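Local coordinates for soluble lytic transglycosylase B3 (Pseudomonas aeruginosa, PDB 5ANZ), which probably cleaves the glycan strands of bacterial peptidoglycan as a lytic transglycosylase and carries a bound calcium ion, at residues T210-Q214 with R225-G229. Numbering follows the deposited sequence. Where two conformers were deposited one is given.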
loop_
_atom_site.group_PDB
_atom_site.type_symbol
_atom_site.label_atom_id
_atom_site.label_comp_id
_atom_site.label_asym_id
_atom_site.label_seq_id
_atom_site.Cartn_x
_atom_site.Cartn_y
_atom_site.Cartn_z
ATOM N N THR A 210 0.662 1.207 -16.347
ATOM C CA THR A 210 -0.523 0.450 -16.754
ATOM C C THR A 210 -1.747 0.858 -15.904
ATOM O O THR A 210 -2.877 0.885 -16.406
ATOM C CB THR A 210 -0.293 -1.083 -16.675
ATOM O OG1 THR A 210 0.079 -1.452 -15.343
ATOM C CG2 THR A 210 0.793 -1.519 -17.665
ATOM N N THR A 211 -1.538 1.204 -14.631
ATOM C CA THR A 211 -2.647 1.689 -13.822
ATOM C C THR A 211 -3.136 3.057 -14.299
ATOM O O THR A 211 -4.337 3.323 -14.368
ATOM C CB THR A 211 -2.249 1.775 -12.322
ATOM O OG1 THR A 211 -1.930 0.459 -11.860
ATOM C CG2 THR A 211 -3.376 2.369 -11.493
ATOM N N HIS A 212 -2.202 3.933 -14.656
ATOM C CA HIS A 212 -2.578 5.195 -15.262
ATOM C C HIS A 212 -3.440 4.959 -16.507
ATOM O O HIS A 212 -4.500 5.573 -16.669
ATOM C CB HIS A 212 -1.328 6.009 -15.636
ATOM C CG HIS A 212 -1.633 7.268 -16.383
ATOM N ND1 HIS A 212 -1.729 8.495 -15.764
ATOM C CD2 HIS A 212 -1.888 7.479 -17.698
ATOM C CE1 HIS A 212 -2.025 9.411 -16.670
ATOM N NE2 HIS A 212 -2.116 8.832 -17.841
ATOM N N ASN A 213 -3.004 4.053 -17.371
ATOM C CA ASN A 213 -3.694 3.879 -18.638
ATOM C C ASN A 213 -5.101 3.294 -18.489
ATOM O O ASN A 213 -5.945 3.498 -19.363
ATOM C CB ASN A 213 -2.843 3.018 -19.581
ATOM C CG ASN A 213 -1.692 3.801 -20.192
ATOM O OD1 ASN A 213 -1.655 5.034 -20.102
ATOM N ND2 ASN A 213 -0.767 3.101 -20.845
ATOM N N GLN A 214 -5.359 2.598 -17.381
ATOM C CA GLN A 214 -6.692 2.061 -17.147
ATOM C C GLN A 214 -7.545 2.951 -16.258
ATOM O O GLN A 214 -8.757 3.008 -16.432
ATOM C CB GLN A 214 -6.627 0.660 -16.534
ATOM C CG GLN A 214 -8.012 0.071 -16.298
ATOM C CD GLN A 214 -7.994 -1.414 -15.995
ATOM O OE1 GLN A 214 -6.942 -2.056 -16.022
ATOM N NE2 GLN A 214 -9.168 -1.971 -15.707
ATOM N N ARG A 225 -4.696 13.534 -19.207
ATOM C CA ARG A 225 -4.805 12.917 -17.885
ATOM C C ARG A 225 -3.515 13.227 -17.133
ATOM O O ARG A 225 -2.616 12.404 -17.053
ATOM C CB ARG A 225 -5.050 11.414 -18.009
ATOM C CG ARG A 225 -6.338 11.106 -18.761
ATOM C CD ARG A 225 -6.733 9.640 -18.603
ATOM N NE ARG A 225 -6.013 8.774 -19.532
ATOM C CZ ARG A 225 -6.048 7.443 -19.502
ATOM N NH1 ARG A 225 -6.765 6.801 -18.582
ATOM N NH2 ARG A 225 -5.364 6.748 -20.401
ATOM N N ASP A 226 -3.441 14.440 -16.606
ATOM C CA ASP A 226 -2.198 14.958 -16.032
ATOM C C ASP A 226 -2.125 14.760 -14.526
ATOM O O ASP A 226 -2.491 15.655 -13.755
ATOM C CB ASP A 226 -2.064 16.436 -16.373
ATOM C CG ASP A 226 -0.846 17.077 -15.728
ATOM O OD1 ASP A 226 0.069 16.338 -15.310
ATOM O OD2 ASP A 226 -0.805 18.324 -15.659
ATOM N N ILE A 227 -1.634 13.596 -14.111
ATOM C CA ILE A 227 -1.551 13.288 -12.688
ATOM C C ILE A 227 -0.281 13.877 -12.084
ATOM O O ILE A 227 0.012 13.627 -10.924
ATOM C CB ILE A 227 -1.570 11.769 -12.418
ATOM C CG1 ILE A 227 -0.402 11.091 -13.133
ATOM C CG2 ILE A 227 -2.905 11.152 -12.887
ATOM C CD1 ILE A 227 -0.231 9.601 -12.756
ATOM N N TRP A 228 0.459 14.652 -12.876
ATOM C CA TRP A 228 1.649 15.353 -12.392
ATOM C C TRP A 228 1.344 16.783 -11.950
ATOM O O TRP A 228 1.749 17.207 -10.854
ATOM C CB TRP A 228 2.733 15.361 -13.491
ATOM C CG TRP A 228 3.204 13.974 -13.811
ATOM C CD1 TRP A 228 4.280 13.331 -13.269
ATOM C CD2 TRP A 228 2.613 13.046 -14.739
ATOM N NE1 TRP A 228 4.388 12.072 -13.782
ATOM C CE2 TRP A 228 3.378 11.867 -14.689
ATOM C CE3 TRP A 228 1.505 13.100 -15.593
ATOM C CZ2 TRP A 228 3.078 10.742 -15.460
ATOM C CZ3 TRP A 228 1.197 11.970 -16.361
ATOM C CH2 TRP A 228 1.979 10.812 -16.284
ATOM N N GLY A 229 0.651 17.530 -12.800
ATOM C CA GLY A 229 0.477 18.952 -12.571
ATOM C C GLY A 229 -0.939 19.421 -12.312
ATOM O O GLY A 229 -1.166 20.605 -12.042
#
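H212 pushes its imidazole out of helix 209-215 into the loop that carries an EF-hand-like calcium site in the lysozyme-like transglycosylase domain, and R225 of that loop reaches back to the helix. The pair illustrates how a metal-binding loop can be tied to a neighbouring helix by side chains sent in each direction. With CG anti to the backbone N (chi1 175°), the H212 ring lies edge-on to the loop. CE1 sits 3.1 Å from R225 O, close to the ring plane. I227 CD1 meets the ring edge at H212 ND1, 3.5 Å away. ND1 is thus buried against a methyl group with no polar partner in the model, whereas NE2 is hydrogen-bonded to D188, which also accepts from the backbone N of R225. One aspartate therefore fixes the rotation of the imidazole and holds the start of the loop segment. The same helical turn carries T211, which binds N-acetyl-D-glucosamine in a sugar-bound form of this protein.

R225 runs the other way, its NH1 hydrogen-bonded to A216 O. A bend at chi3 (-82°) turns the guanidinium edge toward N213 O, which receives two weak bonds, from R225 NH1 and NH2, each 3.5 Å long. H212 NE2 lies 4.1 Å above one face of the R225 guanidinium, toward its rim, with the two planes 48° apart. W228 slants past the histidine, with CZ3 4.1 Å from H212 CE1, and its indole NE1 is held by I195 O.

Calcium is bound by D218, D220, D222, K224 and D233; segment 225-229 runs between the last two, and D233 also accepts from the backbone N of D226. At the far end of the segment D226 OD1 takes W228 N at 3.0 Å, an Asx turn, and G229 N at 2.8 Å, which extends it to an Asx motif, both donors standing over the same face of the carboxylate.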